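Local coordinates for galactan 1,3-beta-galactosidase (Phanerochaete chrysosporium, PDB 7BYS), which probably cuts galactose from the ends of beta-1,3-galactan chains, as a glycoside hydrolase family 43 enzyme that also carries a carbohydrate-binding module, at residues Y154-D157 against F162-S165; I201-H204 against P210-N213. All blocks are in the same frame, centred on the assembly; numbering follows the deposited sequence.

Both contacts are largely buried and lie in the family 43 catalytic domain, a five-bladed beta-propeller, in two blades that follow one another along the chain. Interaction 1 joins strands 150-156 and 161-167, the inner pair of their four-stranded sheet, whereas interaction 2 holds strand 197-204 to the irregular loop that leads to strand 214-218. Their centres are about 15 Å apart and their nearest atoms about 5 Å, without touching. The chemistry follows the setting: paired strands in interaction 1 use backbone bonds, a salt bridge and an aromatic face; in interaction 2 asparagine side chains bind main-chain groups. Residues of both approach D137, a galactose-binding residue, with S203 also beside Q242.

Interaction 1. Residues Y154-D157 against F162-S165; sequences YASD and FKIS
Y154 and K163 face each other as a hydrogen-bonded antiparallel pair, Y154 N giving its hydrogen to K163 O (2.8 Å) and K163 N returning one to Y154 O (2.9 Å). On the same face of the sheet, the CB of K163 lies over the Y154 ring, 3.7 Å from its centroid in a CH-pi contact. With CG between the backbone N and carbonyl carbon (chi1 55°), that ring turns across toward strand 161-167. Its OH meets S165 OG at 2.8 Å; S165 OG lies in the ring plane, at the edge, and either hydroxyl could donate. Beyond CG the lysine runs extended past S156, and NZ donates to S156 OG (2.9 Å) and forms a salt bridge with D157 OD2 (3.1 Å), approached from above the carboxylate plane. Both acceptors have second partners: S156 OG bonds to D134 O, and D157 OD2 to N161 ND2. A water gives a hydrogen to D157 OD1 and accepts a weak bond from NZ. A methionine in place of K163 would probably leave the D157 carboxylate without its cationic mate and S156 OG without the hydrogen bond from NZ. On the other face, F162 CD1 lies 3.5 Å from Y154 O, and the side chain of A155 is about 5 Å from that of the galactose-binding D137. This is a beta hairpin formed by the two inner strands of a four-stranded propeller blade.

Interaction 2. Residues I201-H204 against P210-N213; sequences IASH and PNPN
N211 reaches H204 because its CG sits between its own backbone N and carbonyl carbon (chi1 60°), which carries the carboxamide out of the loop to the main chain at the end of segment 201-204. S203 has the same kind of first torsion (chi1 80°), bringing its hydroxyl round to the carbonyl of the next residue. The setting is a beta-propeller blade: strand 197-204 pairs antiparallel with 214-218, and the loop between them folds back so that N211 stands in for a strand partner. Its OD1 accepts the hydrogen of H204 N at 3.0 Å, the donor lying 31° out of the amide's carbonyl plane. Its ND2 donates in turn to H204 O, a weak bond of 3.0 Å, and also bonds to S206 OG. One carboxamide thereby engages both the N-H and the C=O of a single residue, as a neighbouring backbone might. H204 O has a second donor in S203 OG (2.9 Å), a hydroxyl that also bonds Q242 NE2, from a residue that binds galactose in this protein. The imidazole of H204 is tied to T185 O through ND1 and to Q228 OE1 through NE2. Two residues further along the loop, N213 lies against the strand, its CA 3.4 Å from A202 O, where the regular pairing begins with a backbone bond between A202 and K214. The N213 amide is fixed mainly through OD1, which accepts from N243 N. Its other end makes a weak bond back to N211 O, and that same ND2 presses against S203 CB at 3.2 Å.

Interaction 1. Residues Y154-D157 against F162-S165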
ATOM      1  N   TYR A 154       9.027   7.465 -14.262  1.00  7.79           N
ATOM      2  CA  TYR A 154       9.359   6.088 -14.619  1.00  7.31           C
ATOM      3  C   TYR A 154      10.787   5.688 -14.288  1.00  9.28           C
ATOM      4  O   TYR A 154      11.723   6.468 -14.463  1.00  8.95           O
ATOM      5  CB  TYR A 154       9.061   5.773 -16.092  1.00  8.52           C
ATOM      6  CG  TYR A 154       9.678   6.668 -17.154  1.00  8.57           C
ATOM      7  CD1 TYR A 154       9.360   8.020 -17.246  1.00  8.97           C
ATOM      8  CD2 TYR A 154      10.514   6.129 -18.127  1.00  8.33           C
ATOM      9  CE1 TYR A 154       9.882   8.812 -18.258  1.00  8.35           C
ATOM     10  CE2 TYR A 154      11.043   6.921 -19.144  1.00 10.04           C
ATOM     11  CZ  TYR A 154      10.720   8.261 -19.197  1.00 10.15           C
ATOM     12  OH  TYR A 154      11.215   9.076 -20.195  1.00 13.12           O
ATOM     13  N   ALA A 155      10.934   4.428 -13.877  1.00  9.05           N
ATOM     14  CA  ALA A 155      12.233   3.787 -13.730  1.00  7.79           C
ATOM     15  C   ALA A 155      12.714   3.355 -15.109  1.00  9.20           C
ATOM     16  O   ALA A 155      12.040   2.584 -15.804  1.00 10.00           O
ATOM     17  CB  ALA A 155      12.097   2.577 -12.808  1.00 10.44           C
ATOM     18  N   SER A 156      13.871   3.857 -15.511  1.00 11.06           N
ATOM     19  CA  SER A 156      14.368   3.662 -16.863  1.00 10.34           C
ATOM     20  C   SER A 156      15.775   3.074 -16.798  1.00 12.84           C
ATOM     21  O   SER A 156      16.345   2.883 -15.716  1.00 12.02           O
ATOM     22  CB  SER A 156      14.325   4.993 -17.630  1.00 10.70           C
ATOM     23  OG  SER A 156      14.596   4.803 -19.012  1.00 12.94           O
ATOM     24  N   ASP A 157      16.318   2.750 -17.976  1.00 14.53           N
ATOM     25  CA  ASP A 157      17.693   2.266 -18.132  1.00 16.19           C
ATOM     26  C   ASP A 157      18.014   1.137 -17.145  1.00 14.76           C
ATOM     27  O   ASP A 157      18.870   1.257 -16.267  1.00 14.63           O
ATOM     28  CB  ASP A 157      18.702   3.420 -18.072  1.00 15.19           C
ATOM     29  CG  ASP A 157      18.382   4.532 -19.075  1.00 16.93           C
ATOM     30  OD1 ASP A 157      17.963   4.214 -20.204  1.00 24.51           O
ATOM     31  OD2 ASP A 157      18.519   5.721 -18.728  1.00 21.37           O
ATOM     32  N   PHE A 162      16.098   7.328 -12.973  1.00  9.40           N
ATOM     33  CA  PHE A 162      14.703   7.695 -12.786  1.00  9.49           C
ATOM     34  C   PHE A 162      14.375   8.935 -13.606  1.00  9.24           C
ATOM     35  O   PHE A 162      15.074   9.951 -13.516  1.00 11.43           O
ATOM     36  CB  PHE A 162      14.398   7.978 -11.314  1.00 11.85           C
ATOM     37  CG  PHE A 162      12.955   8.250 -11.080  1.00  9.08           C
ATOM     38  CD1 PHE A 162      12.046   7.204 -11.072  1.00 11.10           C
ATOM     39  CD2 PHE A 162      12.489   9.546 -10.935  1.00 10.34           C
ATOM     40  CE1 PHE A 162      10.690   7.452 -10.894  1.00 11.03           C
ATOM     41  CE2 PHE A 162      11.142   9.802 -10.770  1.00 11.45           C
ATOM     42  CZ  PHE A 162      10.248   8.759 -10.752  1.00 13.05           C
ATOM     43  N   LYS A 163      13.291   8.867 -14.372  1.00  8.97           N
ATOM     44  CA  LYS A 163      12.963   9.904 -15.333  1.00  9.57           C
ATOM     45  C   LYS A 163      11.572  10.477 -15.100  1.00  8.81           C
ATOM     46  O   LYS A 163      10.639   9.765 -14.701  1.00  9.13           O
ATOM     47  CB  LYS A 163      13.047   9.360 -16.753  1.00  9.90           C
ATOM     48  CG  LYS A 163      14.473   9.047 -17.164  1.00 11.03           C
ATOM     49  CD  LYS A 163      14.562   8.390 -18.528  1.00 12.31           C
ATOM     50  CE  LYS A 163      16.021   8.072 -18.854  1.00 13.01           C
ATOM     51  NZ  LYS A 163      16.116   7.121 -20.001  1.00 16.24           N
ATOM     52  N   ILE A 164      11.441  11.765 -15.394  1.00  8.64           N
ATOM     53  CA  ILE A 164      10.157  12.438 -15.505  1.00  8.33           C
ATOM     54  C   ILE A 164      10.101  13.042 -16.896  1.00 10.24           C
ATOM     55  O   ILE A 164      11.033  13.749 -17.299  1.00 11.29           O
ATOM     56  CB  ILE A 164      10.012  13.539 -14.448  1.00  7.66           C
ATOM     57  CG1 ILE A 164      10.133  12.921 -13.047  1.00  9.39           C
ATOM     58  CG2 ILE A 164       8.688  14.258 -14.629  1.00 10.24           C
ATOM     59  CD1 ILE A 164      10.102  13.940 -11.926  1.00 11.91           C
ATOM     60  N   SER A 165       9.040  12.745 -17.639  1.00  9.48           N
ATOM     61  CA  SER A 165       8.946  13.236 -19.005  1.00 10.01           C
ATOM     62  C   SER A 165       7.532  13.711 -19.277  1.00 10.57           C
ATOM     63  O   SER A 165       6.574  13.123 -18.778  1.00 10.03           O
ATOM     64  CB  SER A 165       9.326  12.140 -19.995  1.00 10.81           C
ATOM     65  OG  SER A 165      10.686  11.769 -19.820  1.00 10.96           O
TER
HETATM   66  O   HOH W   1      18.286   5.902 -22.163  1.00 35.04           O

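Interaction 2. Residues I201-H204 against P210-N213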
ATOM      1  N   ILE A 201       7.340  10.704  -4.146  1.00  8.49           N
ATOM      2  CA  ILE A 201       7.527   9.568  -3.251  1.00  7.78           C
ATOM      3  C   ILE A 201       7.940   8.386  -4.109  1.00  8.81           C
ATOM      4  O   ILE A 201       7.355   8.167  -5.173  1.00  7.86           O
ATOM      5  CB  ILE A 201       6.212   9.230  -2.530  1.00  7.98           C
ATOM      6  CG1 ILE A 201       5.569  10.484  -1.933  1.00 11.94           C
ATOM      7  CG2 ILE A 201       6.452   8.145  -1.485  1.00 10.01           C
ATOM      8  CD1 ILE A 201       6.402  11.141  -0.891  1.00 13.69           C
ATOM      9  N   ALA A 202       8.921   7.612  -3.644  1.00  7.95           N
ATOM     10  CA  ALA A 202       9.407   6.488  -4.437  1.00  7.84           C
ATOM     11  C   ALA A 202      10.094   5.484  -3.526  1.00  8.30           C
ATOM     12  O   ALA A 202      10.547   5.817  -2.430  1.00  9.95           O
ATOM     13  CB  ALA A 202      10.379   6.966  -5.526  1.00  9.26           C
ATOM     14  N   SER A 203      10.170   4.253  -3.993  1.00  8.74           N
ATOM     15  CA  SER A 203      10.976   3.227  -3.351  1.00  9.42           C
ATOM     16  C   SER A 203      12.331   3.105  -4.039  1.00 10.10           C
ATOM     17  O   SER A 203      12.571   3.650  -5.115  1.00  9.70           O
ATOM     18  CB  SER A 203      10.233   1.890  -3.353  1.00 11.04           C
ATOM     19  OG  SER A 203      10.330   1.236  -4.611  1.00 10.21           O
ATOM     20  N   HIS A 204      13.228   2.365  -3.403  1.00 10.19           N
ATOM     21  CA  HIS A 204      14.391   1.873  -4.119  1.00 10.54           C
ATOM     22  C   HIS A 204      14.068   0.520  -4.750  1.00 12.69           C
ATOM     23  O   HIS A 204      12.924   0.046  -4.707  1.00 11.68           O
ATOM     24  CB  HIS A 204      15.626   1.879  -3.222  1.00 15.83           C
ATOM     25  CG  HIS A 204      16.280   3.221  -3.146  1.00 14.01           C
ATOM     26  ND1 HIS A 204      16.917   3.796  -4.225  1.00 15.79           N
ATOM     27  CD2 HIS A 204      16.334   4.130  -2.146  1.00 14.95           C
ATOM     28  CE1 HIS A 204      17.370   4.987  -3.879  1.00 18.02           C
ATOM     29  NE2 HIS A 204      17.020   5.218  -2.625  1.00 16.61           N
ATOM     30  N   PRO A 210      10.090  -5.165   0.751  1.00 10.35           N
ATOM     31  CA  PRO A 210       9.912  -3.735   1.023  1.00  9.78           C
ATOM     32  C   PRO A 210      11.250  -3.100   1.362  1.00 12.11           C
ATOM     33  O   PRO A 210      12.188  -3.767   1.802  1.00 10.70           O
ATOM     34  CB  PRO A 210       8.989  -3.730   2.248  1.00 10.02           C
ATOM     35  CG  PRO A 210       9.370  -4.992   2.961  1.00 10.85           C
ATOM     36  CD  PRO A 210       9.604  -6.003   1.862  1.00 10.13           C
ATOM     37  N   ASN A 211      11.332  -1.789   1.144  1.00  9.20           N
ATOM     38  CA  ASN A 211      12.516  -1.032   1.533  1.00  9.04           C
ATOM     39  C   ASN A 211      12.075   0.342   2.032  1.00  8.59           C
ATOM     40  O   ASN A 211      10.900   0.704   1.872  1.00  8.53           O
ATOM     41  CB  ASN A 211      13.537  -0.946   0.389  1.00 10.40           C
ATOM     42  CG  ASN A 211      12.982  -0.266  -0.848  1.00 11.13           C
ATOM     43  OD1 ASN A 211      12.738   0.940  -0.851  1.00 11.18           O
ATOM     44  ND2 ASN A 211      12.768  -1.043  -1.903  1.00 10.39           N
ATOM     45  N   PRO A 212      12.961   1.128   2.667  1.00  8.58           N
ATOM     46  CA  PRO A 212      12.555   2.461   3.137  1.00 10.80           C
ATOM     47  C   PRO A 212      12.251   3.390   1.970  1.00  9.65           C
ATOM     48  O   PRO A 212      13.150   3.757   1.206  1.00 10.28           O
ATOM     49  CB  PRO A 212      13.782   2.939   3.931  1.00 10.78           C
ATOM     50  CG  PRO A 212      14.489   1.678   4.321  1.00 10.85           C
ATOM     51  CD  PRO A 212      14.304   0.760   3.155  1.00  8.93           C
ATOM     52  N   ASN A 213      10.984   3.774   1.832  1.00  7.80           N
ATOM     53  CA  ASN A 213      10.582   4.672   0.759  1.00  7.32           C
ATOM     54  C   ASN A 213      10.971   6.110   1.106  1.00  7.61           C
ATOM     55  O   ASN A 213      11.119   6.477   2.278  1.00 10.09           O
ATOM     56  CB  ASN A 213       9.074   4.562   0.502  1.00  8.39           C
ATOM     57  CG  ASN A 213       8.684   3.325  -0.313  1.00  8.40           C
ATOM     58  OD1 ASN A 213       7.648   3.328  -0.979  1.00  9.64           O
ATOM     59  ND2 ASN A 213       9.475   2.262  -0.240  1.00  8.45           N
TER